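Local structure of Cyclase/dehydrase (Mycobacterium smegmatis str. MC2 155, 5Z8O) at residues L40-R52 and S61-E73. The protein is of unknown function but, as a START-superfamily protein related to polyketide cyclases and lipid-transport proteins, probably binds a hydrophobic ligand. Sequence-based numbering, arbitrary orientation.
Sequences LARYNDGRPSQLR and SGVFITAVYYPAE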
ATOM      1  N   LEU B  40      -7.117  -4.685  -1.741  1.00 17.63           N
ATOM      2  CA  LEU B  40      -6.985  -4.415  -0.312  1.00 15.69           C
ATOM      3  C   LEU B  40      -8.321  -4.413   0.418  1.00 21.16           C
ATOM      4  O   LEU B  40      -8.376  -4.788   1.597  1.00 21.26           O
ATOM      5  CB  LEU B  40      -6.290  -3.068  -0.091  1.00 12.72           C
ATOM      6  CG  LEU B  40      -4.849  -2.942  -0.586  1.00 17.45           C
ATOM      7  CD1 LEU B  40      -4.316  -1.535  -0.339  1.00 13.60           C
ATOM      8  CD2 LEU B  40      -3.957  -3.980   0.092  1.00 20.07           C
ATOM      9  N   ALA B  41      -9.393  -3.995  -0.250  1.00 19.79           N
ATOM     10  CA  ALA B  41     -10.712  -3.918   0.361  1.00 23.38           C
ATOM     11  C   ALA B  41     -11.760  -4.026  -0.734  1.00 19.73           C
ATOM     12  O   ALA B  41     -11.481  -3.789  -1.912  1.00 15.38           O
ATOM     13  CB  ALA B  41     -10.894  -2.622   1.160  1.00 27.54           C
ATOM     14  N   ARG B  42     -12.977  -4.384  -0.330  1.00 15.22           N
ATOM     15  CA  ARG B  42     -14.086  -4.577  -1.249  1.00 15.09           C
ATOM     16  C   ARG B  42     -15.314  -3.832  -0.752  1.00 18.04           C
ATOM     17  O   ARG B  42     -15.498  -3.634   0.452  1.00 20.87           O
ATOM     18  CB  ARG B  42     -14.436  -6.074  -1.408  1.00 17.01           C
ATOM     19  CG  ARG B  42     -13.281  -6.937  -1.890  1.00 20.78           C
ATOM     20  CD  ARG B  42     -13.644  -8.419  -1.916  1.00 18.12           C
ATOM     21  NE  ARG B  42     -12.529  -9.220  -2.415  1.00 17.58           N
ATOM     22  CZ  ARG B  42     -12.320  -9.488  -3.700  1.00 18.08           C
ATOM     23  NH1 ARG B  42     -13.152  -9.017  -4.621  1.00 21.00           N
ATOM     24  NH2 ARG B  42     -11.276 -10.222  -4.063  1.00 16.67           N
ATOM     25  N   TYR B  43     -16.150  -3.401  -1.694  1.00 15.56           N
ATOM     26  CA  TYR B  43     -17.470  -2.921  -1.326  1.00 19.79           C
ATOM     27  C   TYR B  43     -18.325  -4.087  -0.830  1.00 23.77           C
ATOM     28  O   TYR B  43     -17.922  -5.255  -0.872  1.00 18.98           O
ATOM     29  CB  TYR B  43     -18.141  -2.214  -2.506  1.00 18.24           C
ATOM     30  CG  TYR B  43     -17.498  -0.890  -2.844  1.00 21.75           C
ATOM     31  CD1 TYR B  43     -17.634   0.199  -1.993  1.00 17.22           C
ATOM     32  CD2 TYR B  43     -16.760  -0.726  -4.012  1.00 11.72           C
ATOM     33  CE1 TYR B  43     -17.049   1.413  -2.289  1.00 16.60           C
ATOM     34  CE2 TYR B  43     -16.174   0.486  -4.316  1.00 13.36           C
ATOM     35  CZ  TYR B  43     -16.323   1.552  -3.451  1.00 17.24           C
ATOM     36  OH  TYR B  43     -15.741   2.761  -3.749  1.00 15.22           O
ATOM     37  N   ASN B  44     -19.524  -3.756  -0.348  1.00 22.46           N
ATOM     38  CA  ASN B  44     -20.407  -4.778   0.201  1.00 18.19           C
ATOM     39  C   ASN B  44     -20.852  -5.790  -0.847  1.00 21.01           C
ATOM     40  O   ASN B  44     -21.265  -6.896  -0.483  1.00 21.97           O
ATOM     41  CB  ASN B  44     -21.626  -4.129   0.859  1.00 22.90           C
ATOM     42  CG  ASN B  44     -22.434  -5.115   1.683  1.00 25.29           C
ATOM     43  OD1 ASN B  44     -21.936  -5.684   2.657  1.00 29.29           O
ATOM     44  ND2 ASN B  44     -23.685  -5.325   1.296  1.00 24.05           N
ATOM     45  N   ASP B  45     -20.789  -5.443  -2.133  1.00 23.00           N
ATOM     46  CA  ASP B  45     -21.125  -6.381  -3.196  1.00 23.78           C
ATOM     47  C   ASP B  45     -19.915  -7.166  -3.696  1.00 21.36           C
ATOM     48  O   ASP B  45     -20.030  -7.889  -4.689  1.00 22.45           O
ATOM     49  CB  ASP B  45     -21.795  -5.650  -4.366  1.00 28.87           C
ATOM     50  CG  ASP B  45     -20.882  -4.633  -5.038  1.00 26.72           C
ATOM     51  OD1 ASP B  45     -19.748  -4.412  -4.560  1.00 20.69           O
ATOM     52  OD2 ASP B  45     -21.306  -4.055  -6.061  1.00 24.67           O
ATOM     53  N   GLY B  46     -18.766  -7.046  -3.036  1.00 15.10           N
ATOM     54  CA  GLY B  46     -17.586  -7.789  -3.418  1.00 15.02           C
ATOM     55  C   GLY B  46     -16.676  -7.096  -4.410  1.00 14.90           C
ATOM     56  O   GLY B  46     -15.529  -7.534  -4.582  1.00 21.45           O
ATOM     57  N   ARG B  47     -17.135  -6.037  -5.064  1.00 17.46           N
ATOM     58  CA  ARG B  47     -16.284  -5.342  -6.022  1.00 18.18           C
ATOM     59  C   ARG B  47     -15.151  -4.637  -5.283  1.00 17.01           C
ATOM     60  O   ARG B  47     -15.394  -3.997  -4.252  1.00 18.62           O
ATOM     61  CB  ARG B  47     -17.086  -4.338  -6.847  1.00 17.74           C
ATOM     62  CG  ARG B  47     -17.973  -4.993  -7.898  1.00 21.27           C
ATOM     63  CD  ARG B  47     -18.668  -3.970  -8.779  1.00 22.39           C
ATOM     64  NE  ARG B  47     -19.595  -3.124  -8.033  1.00 21.86           N
ATOM     65  CZ  ARG B  47     -20.338  -2.170  -8.586  1.00 26.39           C
ATOM     66  NH1 ARG B  47     -20.263  -1.944  -9.891  1.00 27.11           N
ATOM     67  NH2 ARG B  47     -21.156  -1.440  -7.838  1.00 26.27           N
ATOM     68  N   PRO B  48     -13.914  -4.744  -5.761  1.00 17.41           N
ATOM     69  CA  PRO B  48     -12.787  -4.118  -5.061  1.00 14.92           C
ATOM     70  C   PRO B  48     -12.983  -2.620  -4.887  1.00 12.47           C
ATOM     71  O   PRO B  48     -13.427  -1.918  -5.797  1.00 12.75           O
ATOM     72  CB  PRO B  48     -11.593  -4.424  -5.973  1.00 19.13           C
ATOM     73  CG  PRO B  48     -11.999  -5.663  -6.709  1.00 21.80           C
ATOM     74  CD  PRO B  48     -13.479  -5.557  -6.912  1.00 20.76           C
ATOM     75  N   SER B  49     -12.649  -2.135  -3.692  1.00 16.57           N
ATOM     76  CA  SER B  49     -12.745  -0.719  -3.369  1.00 17.11           C
ATOM     77  C   SER B  49     -11.391  -0.061  -3.140  1.00 13.59           C
ATOM     78  O   SER B  49     -11.317   1.177  -3.123  1.00 12.96           O
ATOM     79  CB  SER B  49     -13.625  -0.517  -2.126  1.00 17.39           C
ATOM     80  OG  SER B  49     -13.070  -1.175  -1.004  1.00 19.88           O
ATOM     81  N   GLN B  50     -10.325  -0.843  -2.973  1.00 14.44           N
ATOM     82  CA  GLN B  50      -8.995  -0.297  -2.738  1.00 16.73           C
ATOM     83  C   GLN B  50      -7.951  -1.282  -3.247  1.00 16.58           C
ATOM     84  O   GLN B  50      -8.076  -2.491  -3.035  1.00 13.81           O
ATOM     85  CB  GLN B  50      -8.769  -0.007  -1.247  1.00 17.00           C
ATOM     86  CG  GLN B  50      -7.473   0.740  -0.941  1.00 17.29           C
ATOM     87  CD  GLN B  50      -7.232   0.907   0.549  1.00 16.22           C
ATOM     88  OE1 GLN B  50      -7.457  -0.014   1.333  1.00 17.32           O
ATOM     89  NE2 GLN B  50      -6.773   2.090   0.945  1.00 14.97           N
ATOM     90  N   LEU B  51      -6.927  -0.761  -3.922  1.00 15.48           N
ATOM     91  CA  LEU B  51      -5.891  -1.585  -4.530  1.00 11.91           C
ATOM     92  C   LEU B  51      -4.510  -1.123  -4.090  1.00 13.60           C
ATOM     93  O   LEU B  51      -4.293   0.057  -3.810  1.00 12.78           O
ATOM     94  CB  LEU B  51      -5.940  -1.540  -6.066  1.00 13.83           C
ATOM     95  CG  LEU B  51      -7.250  -1.830  -6.789  1.00 14.68           C
ATOM     96  CD1 LEU B  51      -7.102  -1.502  -8.272  1.00 17.65           C
ATOM     97  CD2 LEU B  51      -7.650  -3.286  -6.595  1.00 18.97           C
ATOM     98  N   ARG B  52      -3.572  -2.068  -4.060  1.00 15.61           N
ATOM     99  CA  ARG B  52      -2.147  -1.769  -4.076  1.00 12.74           C
ATOM    100  C   ARG B  52      -1.584  -2.142  -5.440  1.00 12.41           C
ATOM    101  O   ARG B  52      -1.806  -3.258  -5.922  1.00 14.52           O
ATOM    102  CB  ARG B  52      -1.395  -2.526  -2.978  1.00 15.02           C
ATOM    103  CG  ARG B  52       0.125  -2.458  -3.138  1.00 12.64           C
ATOM    104  CD  ARG B  52       0.895  -3.237  -2.064  1.00 10.91           C
ATOM    105  NE  ARG B  52       2.327  -3.243  -2.367  1.00 15.60           N
ATOM    106  CZ  ARG B  52       3.290  -3.498  -1.486  1.00 20.06           C
ATOM    107  NH1 ARG B  52       2.990  -3.768  -0.222  1.00 18.58           N
ATOM    108  NH2 ARG B  52       4.560  -3.476  -1.869  1.00 20.08           N
ATOM    109  N   SER B  61      11.371   0.265  -7.843  1.00 32.66           N
ATOM    110  CA  SER B  61      10.007  -0.046  -7.461  1.00 34.28           C
ATOM    111  C   SER B  61       9.220   1.207  -7.095  1.00 29.65           C
ATOM    112  O   SER B  61       9.764   2.178  -6.559  1.00 27.57           O
ATOM    113  CB  SER B  61       9.994  -1.027  -6.289  1.00 35.96           C
ATOM    114  OG  SER B  61      10.493  -0.415  -5.115  1.00 37.73           O
ATOM    115  N   GLY B  62       7.933   1.181  -7.403  1.00 23.91           N
ATOM    116  CA  GLY B  62       7.025   2.211  -6.939  1.00 23.94           C
ATOM    117  C   GLY B  62       5.722   1.558  -6.537  1.00 20.09           C
ATOM    118  O   GLY B  62       5.283   0.578  -7.144  1.00 23.26           O
ATOM    119  N   VAL B  63       5.086   2.130  -5.515  1.00 16.11           N
ATOM    120  CA  VAL B  63       3.896   1.545  -4.907  1.00 19.08           C
ATOM    121  C   VAL B  63       2.789   2.586  -4.889  1.00 19.33           C
ATOM    122  O   VAL B  63       3.006   3.724  -4.456  1.00 18.16           O
ATOM    123  CB  VAL B  63       4.181   1.028  -3.483  1.00 19.01           C
ATOM    124  CG1 VAL B  63       2.899   0.549  -2.825  1.00 20.33           C
ATOM    125  CG2 VAL B  63       5.205  -0.093  -3.529  1.00 22.45           C
ATOM    126  N   PHE B  64       1.614   2.203  -5.378  1.00 20.04           N
ATOM    127  CA  PHE B  64       0.458   3.083  -5.436  1.00 17.59           C
ATOM    128  C   PHE B  64      -0.697   2.448  -4.676  1.00 19.22           C
ATOM    129  O   PHE B  64      -1.001   1.267  -4.879  1.00 18.11           O
ATOM    130  CB  PHE B  64       0.096   3.344  -6.895  1.00 18.82           C
ATOM    131  CG  PHE B  64       1.228   3.939  -7.674  1.00 23.33           C
ATOM    132  CD1 PHE B  64       1.527   5.287  -7.578  1.00 25.26           C
ATOM    133  CD2 PHE B  64       2.032   3.132  -8.462  1.00 24.91           C
ATOM    134  CE1 PHE B  64       2.588   5.825  -8.278  1.00 24.59           C
ATOM    135  CE2 PHE B  64       3.095   3.664  -9.164  1.00 30.78           C
ATOM    136  CZ  PHE B  64       3.373   5.012  -9.074  1.00 27.41           C
ATOM    137  N   ILE B  65      -1.338   3.228  -3.809  1.00 15.42           N
ATOM    138  CA  ILE B  65      -2.543   2.810  -3.103  1.00 14.63           C
ATOM    139  C   ILE B  65      -3.701   3.655  -3.611  1.00 12.17           C
ATOM    140  O   ILE B  65      -3.718   4.877  -3.421  1.00 15.70           O
ATOM    141  CB  ILE B  65      -2.391   2.952  -1.583  1.00 15.11           C
ATOM    142  CG1 ILE B  65      -1.114   2.251  -1.110  1.00 19.41           C
ATOM    143  CG2 ILE B  65      -3.622   2.397  -0.879  1.00 10.04           C
ATOM    144  CD1 ILE B  65      -0.332   3.048  -0.103  1.00 26.52           C
ATOM    145  N   THR B  66      -4.677   3.005  -4.244  1.00 16.67           N
ATOM    146  CA  THR B  66      -5.711   3.700  -4.998  1.00 16.29           C
ATOM    147  C   THR B  66      -7.091   3.215  -4.578  1.00 20.31           C
ATOM    148  O   THR B  66      -7.293   2.023  -4.333  1.00 18.90           O
ATOM    149  CB  THR B  66      -5.542   3.499  -6.515  1.00 25.51           C
ATOM    150  OG1 THR B  66      -6.148   2.262  -6.904  1.00 37.17           O
ATOM    151  CG2 THR B  66      -4.072   3.468  -6.897  1.00 23.84           C
ATOM    152  N   ALA B  67      -8.035   4.148  -4.501  1.00 19.65           N
ATOM    153  CA  ALA B  67      -9.432   3.816  -4.289  1.00 17.80           C
ATOM    154  C   ALA B  67     -10.116   3.585  -5.631  1.00 15.97           C
ATOM    155  O   ALA B  67      -9.789   4.228  -6.634  1.00 15.41           O
ATOM    156  CB  ALA B  67     -10.148   4.928  -3.520  1.00 16.12           C
ATOM    157  N   VAL B  68     -11.071   2.659  -5.641  1.00 14.83           N
ATOM    158  CA  VAL B  68     -11.788   2.265  -6.846  1.00 16.94           C
ATOM    159  C   VAL B  68     -13.252   2.630  -6.668  1.00 14.05           C
ATOM    160  O   VAL B  68     -13.846   2.348  -5.622  1.00 18.22           O
ATOM    161  CB  VAL B  68     -11.635   0.759  -7.139  1.00 14.56           C
ATOM    162  CG1 VAL B  68     -12.312   0.403  -8.464  1.00 14.17           C
ATOM    163  CG2 VAL B  68     -10.164   0.364  -7.166  1.00 15.18           C
ATOM    164  N   TYR B  69     -13.827   3.251  -7.690  1.00 18.50           N
ATOM    165  CA  TYR B  69     -15.230   3.624  -7.697  1.00 18.96           C
ATOM    166  C   TYR B  69     -15.871   3.123  -8.977  1.00 18.45           C
ATOM    167  O   TYR B  69     -15.196   2.856  -9.972  1.00 17.93           O
ATOM    168  CB  TYR B  69     -15.414   5.144  -7.592  1.00 16.16           C
ATOM    169  CG  TYR B  69     -14.740   5.753  -6.390  1.00 16.68           C
ATOM    170  CD1 TYR B  69     -13.429   6.211  -6.463  1.00 22.49           C
ATOM    171  CD2 TYR B  69     -15.410   5.865  -5.180  1.00 19.71           C
ATOM    172  CE1 TYR B  69     -12.805   6.766  -5.364  1.00 19.50           C
ATOM    173  CE2 TYR B  69     -14.795   6.418  -4.073  1.00 20.30           C
ATOM    174  CZ  TYR B  69     -13.493   6.868  -4.171  1.00 21.65           C
ATOM    175  OH  TYR B  69     -12.875   7.419  -3.074  1.00 22.55           O
ATOM    176  N   TYR B  70     -17.192   2.979  -8.932  1.00 21.18           N
ATOM    177  CA  TYR B  70     -17.973   2.506 -10.070  1.00 22.57           C
ATOM    178  C   TYR B  70     -19.079   3.534 -10.267  1.00 23.15           C
ATOM    179  O   TYR B  70     -20.237   3.299  -9.899  1.00 20.31           O
ATOM    180  CB  TYR B  70     -18.496   1.093  -9.813  1.00 22.07           C
ATOM    181  CG  TYR B  70     -17.376   0.150  -9.429  1.00 18.75           C
ATOM    182  CD1 TYR B  70     -16.595  -0.468 -10.397  1.00 20.89           C
ATOM    183  CD2 TYR B  70     -17.073  -0.088  -8.092  1.00 21.36           C
ATOM    184  CE1 TYR B  70     -15.562  -1.315 -10.043  1.00 21.70           C
ATOM    185  CE2 TYR B  70     -16.040  -0.933  -7.730  1.00 17.18           C
ATOM    186  CZ  TYR B  70     -15.289  -1.543  -8.710  1.00 18.05           C
ATOM    187  OH  TYR B  70     -14.261  -2.381  -8.357  1.00 14.69           O
ATOM    188  N   PRO B  71     -18.750   4.686 -10.861  1.00 24.38           N
ATOM    189  CA  PRO B  71     -19.728   5.784 -10.941  1.00 29.46           C
ATOM    190  C   PRO B  71     -20.922   5.472 -11.820  1.00 30.03           C
ATOM    191  O   PRO B  71     -22.015   5.994 -11.568  1.00 30.96           O
ATOM    192  CB  PRO B  71     -18.902   6.955 -11.495  1.00 29.05           C
ATOM    193  CG  PRO B  71     -17.738   6.314 -12.171  1.00 28.98           C
ATOM    194  CD  PRO B  71     -17.435   5.074 -11.400  1.00 23.64           C
ATOM    195  N   ALA B  72     -20.743   4.658 -12.855  1.00 30.63           N
ATOM    196  CA  ALA B  72     -21.818   4.287 -13.760  1.00 32.30           C
ATOM    197  C   ALA B  72     -21.606   2.841 -14.176  1.00 32.90           C
ATOM    198  O   ALA B  72     -20.533   2.268 -13.973  1.00 29.42           O
ATOM    199  CB  ALA B  72     -21.870   5.213 -14.981  1.00 32.72           C
ATOM    200  N   GLU B  73     -22.650   2.246 -14.758  1.00 41.30           N
ATOM    201  CA  GLU B  73     -22.638   0.806 -15.011  1.00 46.68           C
ATOM    202  C   GLU B  73     -21.508   0.392 -15.946  1.00 43.32           C
ATOM    203  O   GLU B  73     -21.056  -0.757 -15.898  1.00 45.24           O
ATOM    204  CB  GLU B  73     -23.982   0.364 -15.589  1.00 55.20           C
ATOM    205  CG  GLU B  73     -24.933  -0.223 -14.560  1.00 63.79           C
ATOM    206  CD  GLU B  73     -25.893  -1.234 -15.166  1.00 71.93           C
ATOM    207  OE1 GLU B  73     -27.119  -1.098 -14.951  1.00 72.66           O
ATOM    208  OE2 GLU B  73     -25.417  -2.163 -15.859  1.00 74.83           O
TER
HETATM  209  O   HOH W   1     -21.331  -0.186 -12.085  1.00 37.25           O
HETATM  210  O   HOH W   2     -22.112   1.130  -8.677  1.00 38.93           O
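Arg47 lies along one face of the Tyr70 ring, and its chain can be followed atom by atom. Arg47 CB stands 3.7 Å from Tyr70 CE2, near the hydroxyl end of the ring. Arg47 CD sits over the ring centre, a CH-pi contact of 4.0 Å to the Tyr70 centroid. There a bend at chi3 (-64°) carries the guanidinium onward over the CG side of the ring, its plane only 12° from that of Tyr70. Arg47 CZ is 4.3 Å from the Tyr70 centroid, an off-centre cation-pi contact, and Arg47 NH1 reaches 3.5 Å from Tyr70 CB. Arg47 NE forms a salt bridge with Asp45 OD2, although the hydrogen bond within it is weak, while NH1 and NH2 each hold a water, one bound to Ala72 O and the other to Tyr70 O; these partners should fix the rotation of the guanidinium.

Each of the two tyrosines donates its hydroxyl to a backbone carbonyl of the other segment. Tyr70 OH donates to Pro48 O (2.7 Å) on a lone pair, and Tyr43 OH donates to Val68 O (2.7 Å) in the carbonyl plane. Tyr43 CD2 meets the edge of the Tyr70 ring, and Ser49 CB covers one face of Tyr43.

Beyond them the strands pair antiparallel: Val68 N bonds Ser49 O, and Leu51 and Thr66 exchange two backbone bonds. Leu51 CG packs on Val68 CG2 at 3.7 Å.

The contact forms the open end of hairpin 48-57/60-69, within the antiparallel sheet of this START-type fold. Strands 34-42 and 75-83 flank the hairpin; Phe24 packs against Leu51, Val68 and Tyr70, whereas Gln50, Arg52, Val63 and Ile65 meet the second subunit.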